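Local coordinates for protein acetyltransferase (Elizabethkingia anophelis, PDB 6AO7) that probably transfers an acetyl group from acetyl-CoA, which it binds, to an acceptor substrate, as a member of the GNAT family of acetyltransferases, at residues 64-67 and 68-72; 119-122 and 123-127; 144-148 and 149-153. All blocks are in the same frame, centred on the assembly; numbering follows the deposited sequence.

Three local contacts follow one another along the chain: the turn of the hairpin 64-72, then the helix end 119-127, then the small hairpin 144-153. Interactions 1 and 2 lie about 19 Å apart between centres, both within the GNAT family region and both packed against strand 106-112 of the mixed central sheet. Interaction 3 is a separate two-stranded hairpin whose centre is about 28 Å from that of interaction 1 and 21 Å from that of interaction 2. Interaction 2 grips the 3'-phosphate of acetyl-CoA directly. Interactions 2 and 3 both touch the second subunit, so the helix that binds the cofactor also takes part in the dimer contact.

Interaction 1: 64-67 and 68-72; sequences YPWD and FETTE
Trp66 and Glu72 meet through a nearly straight hydrogen bond, Trp66 NE1 donating to Glu72 OE1 at 2.7 Å with an N-H...O angle of 166°. OE1 lies in the indole plane at the ring edge, whereas NE1 comes to it from above the carboxylate plane, the two flat groups standing 85° apart. Glu72 CB lies 3.4 Å from Trp66 NE1, and the extended chain beyond it carries the carboxylate to the ring edge. Tyr64 runs alongside Glu72, its CD1 also reaching the edge of the indole. Over one face of the Trp66 indole sits Thr70 CG2, a CH-pi contact 4.0 Å from the centroid of its six-membered ring and displaced toward the rim. The indole is thus tied at an edge and packed on a face. Asp67 closes the turn: with CG wedged between its own backbone N and carbonyl carbon (chi1 51°), the carboxylate faces back across the loop, and Asp67 OD1 accepts from Thr70 N at 2.8 Å. A water accepts from Thr70 OG1 and donates to Asp67 OD2 and Glu69 OE1, linking two carboxylates that probably repel each other. Backbone bonds complete the closure, Trp66 N to Thr70 O at 2.9 Å and a two-bond exchange between Tyr64 and Glu72. This is the turn end of the antiparallel hairpin formed by strands 56-65 and 70-78. Strand 106-112 flanks it on the far side of 70-78, meeting Trp66 and Thr70 through Val108, while Tyr64 packs on Tyr42 and Ser45 of helix 36-45.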
# COMPACT_ATOMS: atom_id res chain seq x y z
N TYR A 64 -2.14 -2.86 22.26
CA TYR A 64 -2.25 -4.29 22.52
C TYR A 64 -0.87 -4.92 22.50
O TYR A 64 -0.34 -5.22 21.42
CB TYR A 64 -3.16 -4.95 21.49
CG TYR A 64 -3.22 -6.46 21.55
CD1 TYR A 64 -2.51 -7.25 20.65
CD2 TYR A 64 -4.03 -7.10 22.48
CE1 TYR A 64 -2.59 -8.64 20.69
CE2 TYR A 64 -4.12 -8.48 22.54
CZ TYR A 64 -3.39 -9.25 21.64
OH TYR A 64 -3.48 -10.62 21.70
N PRO A 65 -0.25 -5.13 23.66
CA PRO A 65 1.11 -5.71 23.68
C PRO A 65 1.15 -7.13 23.12
O PRO A 65 0.29 -7.96 23.41
CB PRO A 65 1.47 -5.70 25.17
CG PRO A 65 0.62 -4.59 25.78
CD PRO A 65 -0.66 -4.61 24.98
N TRP A 66 2.16 -7.39 22.29
CA TRP A 66 2.52 -8.76 21.91
C TRP A 66 3.42 -9.42 22.93
O TRP A 66 3.29 -10.62 23.21
CB TRP A 66 3.27 -8.77 20.58
CG TRP A 66 2.47 -8.37 19.43
CD1 TRP A 66 1.19 -7.93 19.42
CD2 TRP A 66 2.89 -8.41 18.07
NE1 TRP A 66 0.78 -7.67 18.14
CE2 TRP A 66 1.82 -7.96 17.29
CE3 TRP A 66 4.09 -8.77 17.44
CZ2 TRP A 66 1.90 -7.85 15.90
CZ3 TRP A 66 4.17 -8.67 16.07
CH2 TRP A 66 3.08 -8.22 15.31
N ASP A 67 4.34 -8.63 23.47
CA ASP A 67 5.42 -9.12 24.32
C ASP A 67 6.14 -7.88 24.82
O ASP A 67 5.63 -6.77 24.67
CB ASP A 67 6.36 -10.05 23.54
CG ASP A 67 6.84 -9.46 22.22
OD1 ASP A 67 6.86 -8.22 22.08
OD2 ASP A 67 7.18 -10.23 21.30
N PHE A 68 7.33 -8.04 25.40
CA PHE A 68 8.00 -6.86 25.94
C PHE A 68 8.43 -5.90 24.84
O PHE A 68 8.40 -4.69 25.05
CB PHE A 68 9.21 -7.25 26.78
CG PHE A 68 9.68 -6.13 27.66
CD1 PHE A 68 10.64 -5.25 27.23
CD2 PHE A 68 9.11 -5.94 28.91
CE1 PHE A 68 11.06 -4.20 28.04
CE2 PHE A 68 9.53 -4.90 29.73
CZ PHE A 68 10.50 -4.03 29.29
N GLU A 69 8.82 -6.43 23.68
CA GLU A 69 9.41 -5.60 22.63
C GLU A 69 8.36 -4.87 21.78
O GLU A 69 8.56 -3.70 21.44
CB GLU A 69 10.33 -6.47 21.76
CG GLU A 69 10.12 -6.35 20.27
CD GLU A 69 11.14 -7.16 19.47
OE1 GLU A 69 10.84 -8.31 19.09
OE2 GLU A 69 12.25 -6.64 19.24
N THR A 70 7.24 -5.52 21.46
CA THR A 70 6.31 -5.00 20.45
C THR A 70 4.93 -4.75 21.05
O THR A 70 4.38 -5.62 21.74
CB THR A 70 6.16 -5.98 19.28
OG1 THR A 70 7.45 -6.22 18.68
CG2 THR A 70 5.23 -5.43 18.24
N THR A 71 4.35 -3.59 20.76
CA THR A 71 2.94 -3.37 21.04
C THR A 71 2.27 -2.92 19.76
O THR A 71 2.91 -2.36 18.87
CB THR A 71 2.72 -2.37 22.19
OG1 THR A 71 1.33 -2.29 22.49
CG2 THR A 71 3.25 -0.99 21.86
N GLU A 72 0.98 -3.21 19.65
CA GLU A 72 0.23 -3.08 18.41
C GLU A 72 -0.93 -2.11 18.61
O GLU A 72 -1.59 -2.12 19.65
CB GLU A 72 -0.29 -4.45 17.93
CG GLU A 72 -1.23 -4.38 16.71
CD GLU A 72 -1.73 -5.76 16.27
OE1 GLU A 72 -1.54 -6.74 17.01
OE2 GLU A 72 -2.33 -5.86 15.17
O HOH W 1 8.16 -8.81 19.16

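Interaction 2: 119-122 and 123-127; sequences LYLY and QKYGF. With ACO (acetyl coenzyme *a), chain B.
Tyr120 and Lys124, one helical turn apart, converge on a single oxygen of the acetyl-CoA 3'-phosphate. Tyr120 OH donates to ACO O9A at 2.6 Å, and the oxygen lies in the plane of the phenol ring, at its edge. Lys124 NZ donates to the same ACO O9A at 2.5 Å and more weakly to O8A. With CG anti to the backbone N (chi1 178°) and every later bond extended, Lys124 passes obliquely by Tyr120, its CB over one ring face and its CD 3.5 Å from Tyr120 OH. Phosphate charge is probably offset by the ammonium group. Further along the cofactor, Leu121 CD1 touches O5B on one side and Tyr125 CE2, 3.6 Å away, on another. Tyr122 OH, held by Gln118 OE1, approaches ACO C3P close to the thioester sulfur. Behind this shell, the helical bond from Lys124 N to Tyr120 O links the two phosphate-binding residues one turn apart. Gln123 NE2 turns back to Leu119 O at 3.0 Å, arriving well above the carbonyl plane, while its OE1 accepts from Asn113 ND2 of the second subunit. A Schellman motif ends the helix: Phe127 N bonds to Tyr122 O at 3.1 Å and Gly126 N to Gln123 O, with Gly126 at positive phi (112°). Helix 116-124 packs against the central sheet, Tyr122 and Phe127 meeting Ile109 of strand 106-112, Phe127 also meeting Leu158 and Met160 of strand 155-161, and Leu121 and Tyr125 packing on Leu92 of helix 87-101.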
# COMPACT_ATOMS: atom_id res chain seq x y z
N LEU A 119 -2.43 3.51 4.17
CA LEU A 119 -1.01 3.20 3.99
C LEU A 119 -0.17 4.47 3.86
O LEU A 119 0.97 4.51 4.34
CB LEU A 119 -0.82 2.30 2.77
CG LEU A 119 -1.38 0.88 2.88
CD1 LEU A 119 -1.22 0.18 1.56
CD2 LEU A 119 -0.67 0.14 3.99
N TYR A 120 -0.71 5.51 3.23
CA TYR A 120 -0.02 6.80 3.23
C TYR A 120 0.13 7.34 4.64
O TYR A 120 1.24 7.68 5.07
CB TYR A 120 -0.77 7.83 2.37
CG TYR A 120 -0.37 9.25 2.74
CD1 TYR A 120 0.79 9.83 2.23
CD2 TYR A 120 -1.14 10.00 3.62
CE1 TYR A 120 1.16 11.12 2.59
CE2 TYR A 120 -0.78 11.29 3.99
CZ TYR A 120 0.38 11.84 3.48
OH TYR A 120 0.71 13.12 3.85
N LEU A 121 -0.99 7.44 5.38
CA LEU A 121 -0.99 8.16 6.65
C LEU A 121 -0.01 7.54 7.64
O LEU A 121 0.76 8.26 8.30
CB LEU A 121 -2.40 8.18 7.24
CG LEU A 121 -2.55 8.82 8.63
CD1 LEU A 121 -2.17 10.30 8.58
CD2 LEU A 121 -3.98 8.69 9.14
N TYR A 122 -0.03 6.21 7.78
CA TYR A 122 0.87 5.59 8.76
C TYR A 122 2.33 5.78 8.37
O TYR A 122 3.19 6.05 9.22
CB TYR A 122 0.52 4.10 8.94
CG TYR A 122 -0.96 3.86 9.29
CD1 TYR A 122 -1.66 2.78 8.76
CD2 TYR A 122 -1.64 4.72 10.13
CE1 TYR A 122 -2.99 2.56 9.04
CE2 TYR A 122 -2.99 4.50 10.44
CZ TYR A 122 -3.66 3.42 9.89
OH TYR A 122 -5.01 3.21 10.16
N GLN A 123 2.64 5.71 7.07
CA GLN A 123 4.02 5.94 6.65
C GLN A 123 4.44 7.38 6.89
O GLN A 123 5.60 7.63 7.25
CB GLN A 123 4.19 5.57 5.18
CG GLN A 123 4.03 4.10 4.94
CD GLN A 123 4.37 3.76 3.52
OE1 GLN A 123 5.54 3.70 3.16
NE2 GLN A 123 3.35 3.57 2.69
N LYS A 124 3.53 8.33 6.68
CA LYS A 124 3.82 9.73 6.99
C LYS A 124 4.30 9.89 8.43
O LYS A 124 5.16 10.74 8.71
CB LYS A 124 2.57 10.59 6.75
CG LYS A 124 2.74 12.06 7.11
CD LYS A 124 1.39 12.76 7.28
CE LYS A 124 1.55 14.19 7.78
NZ LYS A 124 0.24 14.89 7.86
N TYR A 125 3.77 9.10 9.36
CA TYR A 125 4.14 9.22 10.76
C TYR A 125 5.22 8.22 11.19
O TYR A 125 5.48 8.08 12.39
CB TYR A 125 2.90 9.11 11.64
CG TYR A 125 2.10 10.40 11.62
CD1 TYR A 125 2.42 11.45 12.48
CD2 TYR A 125 1.06 10.59 10.73
CE1 TYR A 125 1.71 12.64 12.46
CE2 TYR A 125 0.34 11.79 10.70
CZ TYR A 125 0.68 12.81 11.57
OH TYR A 125 -0.03 14.00 11.56
N GLY A 126 5.86 7.55 10.25
CA GLY A 126 7.08 6.82 10.55
C GLY A 126 6.99 5.32 10.46
O GLY A 126 7.99 4.64 10.69
N PHE A 127 5.83 4.77 10.12
CA PHE A 127 5.69 3.33 9.99
C PHE A 127 6.23 2.87 8.65
O PHE A 127 5.99 3.50 7.62
CB PHE A 127 4.22 2.93 10.12
CG PHE A 127 3.67 3.05 11.49
CD1 PHE A 127 3.13 4.25 11.96
CD2 PHE A 127 3.66 1.94 12.32
CE1 PHE A 127 2.60 4.33 13.24
CE2 PHE A 127 3.14 2.02 13.60
CZ PHE A 127 2.61 3.22 14.06
N1A ACO B . -4.72 8.72 -0.48
C2A ACO B . -3.96 8.82 0.61
N3A ACO B . -4.02 9.70 1.61
C4A ACO B . -5.00 10.59 1.40
C5A ACO B . -5.86 10.64 0.31
C6A ACO B . -5.70 9.63 -0.67
N6A ACO B . -6.45 9.54 -1.77
N7A ACO B . -6.70 11.74 0.40
C8A ACO B . -6.35 12.31 1.52
N9A ACO B . -5.33 11.67 2.18
C1B ACO B . -4.66 12.07 3.42
C2B ACO B . -5.02 13.44 3.97
O2B ACO B . -4.40 14.49 3.24
C3B ACO B . -4.40 13.31 5.36
O3B ACO B . -2.96 13.44 5.31
P3B ACO B . -2.12 14.79 5.54
O7A ACO B . -2.45 15.69 4.33
O8A ACO B . -2.56 15.34 6.92
O9A ACO B . -0.67 14.41 5.57
C4B ACO B . -4.59 11.82 5.70
O4B ACO B . -5.00 11.18 4.47
C5B ACO B . -5.57 11.57 6.83
O5B ACO B . -5.05 12.35 7.93
P1A ACO B . -5.96 12.72 9.27
O1A ACO B . -6.93 13.83 9.07
O2A ACO B . -4.95 13.03 10.36
O3A ACO B . -6.72 11.33 9.50
P2A ACO B . -8.08 10.98 10.26
O4A ACO B . -8.30 12.09 11.21
O5A ACO B . -9.18 10.87 9.22
O6A ACO B . -7.88 9.55 10.93
CBP ACO B . -8.46 7.25 10.45
CCP ACO B . -7.54 8.42 10.12
CDP ACO B . -8.25 6.85 11.92
CEP ACO B . -8.09 6.07 9.53
CAP ACO B . -9.94 7.68 10.26
OAP ACO B . -10.15 8.16 8.94
C9P ACO B . -10.98 6.64 10.63
O9P ACO B . -11.33 6.51 11.80
N8P ACO B . -11.42 5.85 9.65
C7P ACO B . -12.34 4.75 9.90
C6P ACO B . -11.76 3.71 10.86
C5P ACO B . -10.48 3.11 10.34
O5P ACO B . -10.35 2.80 9.15
N4P ACO B . -9.50 2.93 11.23
C3P ACO B . -8.22 2.31 10.91
C2P ACO B . -8.36 0.82 10.65
S1P ACO B . -6.84 -0.18 10.88
C ACO B . -6.84 -0.32 12.65
O ACO B . -7.65 0.23 13.34
CH3 ACO B . -5.69 -1.13 13.18

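Interaction 3: 144-148 and 149-153; sequences PIWEN and GIECT
Trp146 lays its six-membered ring over the side chain of Glu151, whose CB sits 3.6 Å from the ring centroid and only 6° off the normal, a CH-pi contact. From CB the extended glutamate chain follows the ring, Glu151 CG lying 3.8 Å from Trp146 CE2. Its carboxylate ends stacked on the indole, the two planes 1° apart, with Glu151 CD 3.9 Å from Trp146 CZ2. The indole also reaches back across the neighbouring backbone, Trp146 CE3 coming within 3.3 Å of Glu151 N, while Gly149 lies at the ring edge. Glu151 OE2 finishes beside Pro144 CB. Beneath the aromatic lid the two arms are joined by backbone bonds: Glu147 N to Ile150 O, Ile150 N to Glu147 O at 2.8 Å, and Cys152 N to Ile145 O at 2.6 Å. Trp146 CA adds a CA-H...O contact to Ile150 O. One water spans the open end, accepting from Ile145 N and donating to Cys152 O. Glu147 and Ile150 occupy the face away from the tryptophan; Glu147 OE1 is gripped by the hydroxyls of Ser115 and Ser114, which tie the hairpin to the loop just before helix 116-124, and Ile150 packs on Lys124 of the second subunit. Asn148 leans against Tyr120 of that subunit. Asn148 and Gly149 both take positive phi, forming a type I' turn from Glu147 to Ile150: the classic tight two-residue Asn-Gly beta hairpin, here carrying a cross-strand tryptophan-glutamate pair on one face and, through Ile150, a subunit contact on the other.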
# COMPACT_ATOMS: atom_id res chain seq x y z
N PRO A 144 -17.10 -10.90 3.57
CA PRO A 144 -16.01 -10.19 2.90
C PRO A 144 -16.14 -8.68 3.07
O PRO A 144 -17.23 -8.15 3.26
CB PRO A 144 -16.17 -10.60 1.43
CG PRO A 144 -17.61 -10.97 1.30
CD PRO A 144 -17.98 -11.59 2.61
N ILE A 145 -15.00 -8.00 2.99
CA ILE A 145 -14.92 -6.56 3.20
C ILE A 145 -14.33 -5.92 1.95
O ILE A 145 -13.37 -6.44 1.38
CB ILE A 145 -14.06 -6.22 4.43
CG1 ILE A 145 -14.60 -6.92 5.69
CG2 ILE A 145 -13.96 -4.72 4.60
CD1 ILE A 145 -13.92 -8.25 6.02
N TRP A 146 -14.90 -4.78 1.53
CA TRP A 146 -14.51 -4.13 0.29
C TRP A 146 -14.27 -2.64 0.49
O TRP A 146 -14.97 -1.98 1.26
CB TRP A 146 -15.59 -4.30 -0.77
CG TRP A 146 -15.84 -5.69 -1.24
CD1 TRP A 146 -16.56 -6.67 -0.61
CD2 TRP A 146 -15.42 -6.25 -2.48
NE1 TRP A 146 -16.60 -7.80 -1.38
CE2 TRP A 146 -15.90 -7.58 -2.53
CE3 TRP A 146 -14.67 -5.77 -3.56
CZ2 TRP A 146 -15.65 -8.43 -3.61
CZ3 TRP A 146 -14.42 -6.60 -4.63
CH2 TRP A 146 -14.91 -7.92 -4.65
N GLU A 147 -13.31 -2.11 -0.26
CA GLU A 147 -12.94 -0.70 -0.20
C GLU A 147 -12.51 -0.27 -1.59
O GLU A 147 -11.66 -0.93 -2.19
CB GLU A 147 -11.77 -0.47 0.76
CG GLU A 147 -12.08 -0.14 2.19
CD GLU A 147 -10.80 0.14 2.97
OE1 GLU A 147 -9.81 -0.59 2.75
OE2 GLU A 147 -10.77 1.09 3.78
N ASN A 148 -13.08 0.82 -2.10
CA ASN A 148 -12.66 1.36 -3.39
C ASN A 148 -12.82 0.34 -4.50
O ASN A 148 -12.07 0.36 -5.49
CB ASN A 148 -11.20 1.83 -3.34
CG ASN A 148 -11.01 3.07 -2.50
OD1 ASN A 148 -11.79 4.01 -2.60
ND2 ASN A 148 -9.98 3.07 -1.67
N GLY A 149 -13.76 -0.58 -4.33
CA GLY A 149 -13.96 -1.63 -5.31
C GLY A 149 -12.92 -2.72 -5.29
O GLY A 149 -12.90 -3.54 -6.21
N ILE A 150 -12.07 -2.74 -4.27
CA ILE A 150 -11.05 -3.78 -4.06
C ILE A 150 -11.50 -4.62 -2.87
O ILE A 150 -11.90 -4.07 -1.84
CB ILE A 150 -9.66 -3.17 -3.76
CG1 ILE A 150 -9.27 -2.17 -4.83
CG2 ILE A 150 -8.61 -4.27 -3.64
CD1 ILE A 150 -9.47 -2.68 -6.20
N GLU A 151 -11.40 -5.94 -3.00
CA GLU A 151 -11.72 -6.80 -1.88
C GLU A 151 -10.58 -6.75 -0.86
O GLU A 151 -9.40 -6.83 -1.22
CB GLU A 151 -11.97 -8.23 -2.35
CG GLU A 151 -12.65 -9.09 -1.33
CD GLU A 151 -12.91 -10.50 -1.83
OE1 GLU A 151 -12.44 -10.84 -2.95
OE2 GLU A 151 -13.58 -11.27 -1.10
N CYS A 152 -10.94 -6.62 0.40
CA CYS A 152 -9.98 -6.50 1.49
C CYS A 152 -9.77 -7.89 2.08
O CYS A 152 -10.49 -8.32 2.99
CB CYS A 152 -10.49 -5.51 2.52
SG CYS A 152 -9.39 -5.28 3.91
N THR A 153 -8.76 -8.60 1.58
CA THR A 153 -8.48 -9.97 2.01
C THR A 153 -7.28 -10.09 2.93
O THR A 153 -7.27 -10.94 3.83
CB THR A 153 -8.23 -10.88 0.80
OG1 THR A 153 -7.21 -10.29 -0.01
CG2 THR A 153 -9.48 -11.07 -0.03
O HOH W 2 -12.83 -10.28 2.77